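Local coordinates for protein aminopeptidase N (Francisella tularensis subsp. tularensis, PDB 5DLL) that is a zinc-dependent metallopeptidase of the M1 family that releases N-terminal amino acids, preferably alanine, from peptides and probably helps degrade intracellular peptides, at residues Ser758-Asp761 / Ile762-Leu766; Ser720-Lys723 / Gln724-Asp727. One frame throughout, in Å; residues are numbered along the deposited sequence.

Contact 1 (Ser758-Asp761 / Ile762-Leu766); sequences SALD and IVKGL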
# COMPACT_ATOMS: atom_id res chain seq x y z
N SER A 758 14.53 -10.22 29.11
CA SER A 758 13.64 -11.39 29.14
C SER A 758 12.62 -11.45 27.99
O SER A 758 11.68 -12.24 28.06
CB SER A 758 12.89 -11.43 30.47
OG SER A 758 11.98 -10.35 30.58
N ALA A 759 12.80 -10.63 26.96
CA ALA A 759 11.89 -10.60 25.81
C ALA A 759 11.80 -11.96 25.12
O ALA A 759 10.70 -12.44 24.82
CB ALA A 759 12.32 -9.53 24.82
N LEU A 760 12.95 -12.57 24.88
CA LEU A 760 13.01 -13.87 24.21
C LEU A 760 12.36 -14.97 25.04
O LEU A 760 11.60 -15.78 24.50
CB LEU A 760 14.47 -14.23 23.90
CG LEU A 760 14.72 -15.50 23.10
CD1 LEU A 760 13.83 -15.58 21.86
CD2 LEU A 760 16.19 -15.58 22.71
N ASP A 761 12.66 -14.99 26.33
CA ASP A 761 12.04 -15.96 27.25
C ASP A 761 10.52 -15.89 27.20
O ASP A 761 9.85 -16.91 27.19
CB ASP A 761 12.50 -15.69 28.69
CG ASP A 761 13.97 -15.95 28.90
OD1 ASP A 761 14.42 -17.08 28.59
OD2 ASP A 761 14.67 -15.03 29.37
N ILE A 762 9.99 -14.67 27.18
CA ILE A 762 8.55 -14.44 27.17
C ILE A 762 7.94 -14.96 25.88
O ILE A 762 6.91 -15.63 25.90
CB ILE A 762 8.21 -12.94 27.37
CG1 ILE A 762 8.62 -12.48 28.77
CG2 ILE A 762 6.72 -12.69 27.18
CD1 ILE A 762 8.85 -10.99 28.88
N VAL A 763 8.59 -14.66 24.76
CA VAL A 763 8.13 -15.11 23.44
C VAL A 763 8.12 -16.64 23.34
O VAL A 763 7.23 -17.22 22.70
CB VAL A 763 9.01 -14.51 22.31
CG1 VAL A 763 8.67 -15.12 20.96
CG2 VAL A 763 8.83 -13.00 22.25
N LYS A 764 9.09 -17.29 23.98
CA LYS A 764 9.16 -18.76 24.02
C LYS A 764 8.04 -19.36 24.88
O LYS A 764 7.54 -20.44 24.57
CB LYS A 764 10.52 -19.23 24.55
CG LYS A 764 11.64 -19.06 23.54
CD LYS A 764 13.00 -19.30 24.18
CE LYS A 764 14.08 -19.43 23.12
NZ LYS A 764 15.42 -19.71 23.71
N GLY A 765 7.68 -18.67 25.96
CA GLY A 765 6.54 -19.08 26.77
C GLY A 765 5.23 -18.87 26.04
O GLY A 765 4.24 -19.56 26.30
N LEU A 766 5.22 -17.90 25.12
CA LEU A 766 4.03 -17.57 24.34
C LEU A 766 3.71 -18.58 23.24
O LEU A 766 2.53 -18.77 22.91
CB LEU A 766 4.13 -16.16 23.75
CG LEU A 766 3.91 -15.00 24.73
CD1 LEU A 766 4.18 -13.66 24.06
CD2 LEU A 766 2.50 -15.04 25.31
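Leu760 O accepts a hydrogen bond from Lys764 N at 3.0 Å, one of four consecutive i to i+4 bonds that form the first turns of helix 759-767, a short alpha-helix in the all-helical C-terminal region of this M1 aminopeptidase. The series begins at the N-cap residue Ser758, whose O receives Ile762 N, and continues from Val763 N to Ala759 O, the straightest of the four at 161°. Gly765 N closes on Asp761 O at 3.1 Å. The Ser758 hydroxyl does not cap the helix; OG instead hydrogen-bonds ND1 of His756 in the preceding loop. The side chains meet along two flanks. On one, Lys764 runs its extended aliphatic chain back past Leu760, the two crossing at a slant with Lys764 CE 4.0 Å from Leu760 CG. Leu760 CB points away, but with CG anti to the backbone N (chi1 -175°) CG and CD1 come alongside the lysine CE. Lys764 NZ lies 5.6 Å from Asp761 OD1, beyond salt-bridge range, so any attraction between them is probably weak. Leu760 and Val763 also pack on Phe787 of helix 777-788 and Phe804 of helix 800-815; Val763 is buried and Leu760 partly so, while Lys764 brushes Phe804 although it is exposed. On the other flank Ile762 reaches back over the first turn. Its CG1 lies anti to the carbonyl carbon (chi1 -66°) and the chain continues nearly extended at chi2, which carries CD1 to 3.6 Å from Ser758 OG.

Contact 2 (Ser720-Lys723 / Gln724-Asp727); sequences SNDK and QVRD
Arg726 bends back from the first turn of helix 723-736 to hydrogen-bond the loop that leads into it: NE donates to Ser720 O at 3.0 Å. The acceptor lies only 4° out of the guanidinium plane, but the N-H...O angle is a bent 132°. A turn at chi3 (-91°) swings the Arg726 guanidinium beside the loop backbone, with Lys723 CA 3.5 Å above one face and offset toward the rim. Arg726 is buried, and its side chain ties the loop to the helix start. Ser720 is met from a second direction: Val725 CG1 rests against its side chain, 3.4 Å from Ser720 CB. Asp722 N gives a weak bond to Ser720 OG, the side-chain-to-backbone link of an ST turn. Asp722 occupies the N-cap position without a side-chain cap; its carboxylate passes across Val725 at about a right angle, with OD2 3.6 Å from CG2. The solvent side is looser. Lys723 and Asp727, one turn apart, slant past each other, and NZ stays 4.2 Å from OD2, beyond a salt bridge though the attraction may still steer the lysine. Gln724 starts alongside Asp722, its amide turned well out of the carboxylate plane, and bends at chi2 to lead away. The backbone runs the other way: Asp727 N to Lys723 O is nearly straight, whereas Arg726 N to Asp722 O is long and weak at 3.4 Å. This is the N-terminal start of an alpha-helix after a short interhelical loop, within the ARM-repeat-like C-terminal region of M1 aminopeptidases.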
# COMPACT_ATOMS: atom_id res chain seq x y z
N SER A 720 8.16 -0.30 31.80
CA SER A 720 8.42 -0.30 33.23
C SER A 720 9.55 -1.26 33.57
O SER A 720 9.60 -2.36 33.03
CB SER A 720 7.16 -0.71 34.00
OG SER A 720 7.39 -0.76 35.40
N ASN A 721 10.44 -0.83 34.46
CA ASN A 721 11.56 -1.66 34.90
C ASN A 721 11.19 -2.59 36.06
O ASN A 721 12.00 -3.42 36.47
CB ASN A 721 12.76 -0.80 35.28
CG ASN A 721 13.27 0.03 34.12
OD1 ASN A 721 13.24 -0.41 32.96
ND2 ASN A 721 13.75 1.23 34.41
N ASP A 722 9.99 -2.43 36.60
CA ASP A 722 9.49 -3.32 37.64
C ASP A 722 8.82 -4.52 36.99
O ASP A 722 7.99 -4.37 36.10
CB ASP A 722 8.49 -2.59 38.55
CG ASP A 722 8.23 -3.33 39.85
OD1 ASP A 722 9.14 -4.02 40.35
OD2 ASP A 722 7.11 -3.20 40.38
N LYS A 723 9.21 -5.72 37.43
CA LYS A 723 8.69 -6.97 36.87
C LYS A 723 7.20 -7.14 37.14
O LYS A 723 6.46 -7.59 36.27
CB LYS A 723 9.48 -8.14 37.47
CG LYS A 723 9.19 -9.50 36.86
CD LYS A 723 10.16 -10.54 37.40
CE LYS A 723 9.74 -11.96 37.03
NZ LYS A 723 9.60 -12.14 35.56
N GLN A 724 6.77 -6.77 38.35
CA GLN A 724 5.36 -6.84 38.76
C GLN A 724 4.45 -5.97 37.89
O GLN A 724 3.33 -6.37 37.57
CB GLN A 724 5.21 -6.40 40.22
CG GLN A 724 5.68 -7.43 41.25
CD GLN A 724 4.59 -8.41 41.65
OE1 GLN A 724 3.62 -8.63 40.92
NE2 GLN A 724 4.75 -9.01 42.82
N VAL A 725 4.94 -4.79 37.52
CA VAL A 725 4.17 -3.83 36.72
C VAL A 725 3.90 -4.37 35.31
O VAL A 725 2.79 -4.24 34.79
CB VAL A 725 4.89 -2.47 36.63
CG1 VAL A 725 4.27 -1.57 35.56
CG2 VAL A 725 4.87 -1.77 37.98
N ARG A 726 4.93 -4.96 34.70
CA ARG A 726 4.81 -5.53 33.36
C ARG A 726 3.89 -6.75 33.37
O ARG A 726 2.95 -6.83 32.57
CB ARG A 726 6.19 -5.92 32.81
CG ARG A 726 7.08 -4.72 32.54
CD ARG A 726 8.41 -5.10 31.90
NE ARG A 726 9.46 -5.35 32.89
CZ ARG A 726 9.93 -6.55 33.23
NH1 ARG A 726 9.48 -7.67 32.67
NH2 ARG A 726 10.89 -6.63 34.15
N ASP A 727 4.16 -7.68 34.29
CA ASP A 727 3.39 -8.92 34.41
C ASP A 727 1.90 -8.70 34.55
O ASP A 727 1.10 -9.36 33.89
CB ASP A 727 3.89 -9.76 35.60
CG ASP A 727 5.12 -10.59 35.28
OD1 ASP A 727 5.67 -10.47 34.16
OD2 ASP A 727 5.54 -11.39 36.15

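Along the chain, contact 2 comes first, where the loop after helix 707-717 enters helix 723-736. The chain then passes through helix 741-752 before contact 1 starts helix 759-767. Neither closes a loop, since the segments of each are contiguous; they follow in series, neither nesting nor crossing. Their centres lie about 15 Å apart, far out on the same side of the chain's centre and away from the zinc and sodium sites. They touch by packing alone, Arg726 NH1 lying 4.2 Å from Ser758 OG, so the two helix beginnings are neighbours in space. Ile762 packs on Gln751 of the intervening helix 741-752, and Leu766, one turn on, reaches Trp747.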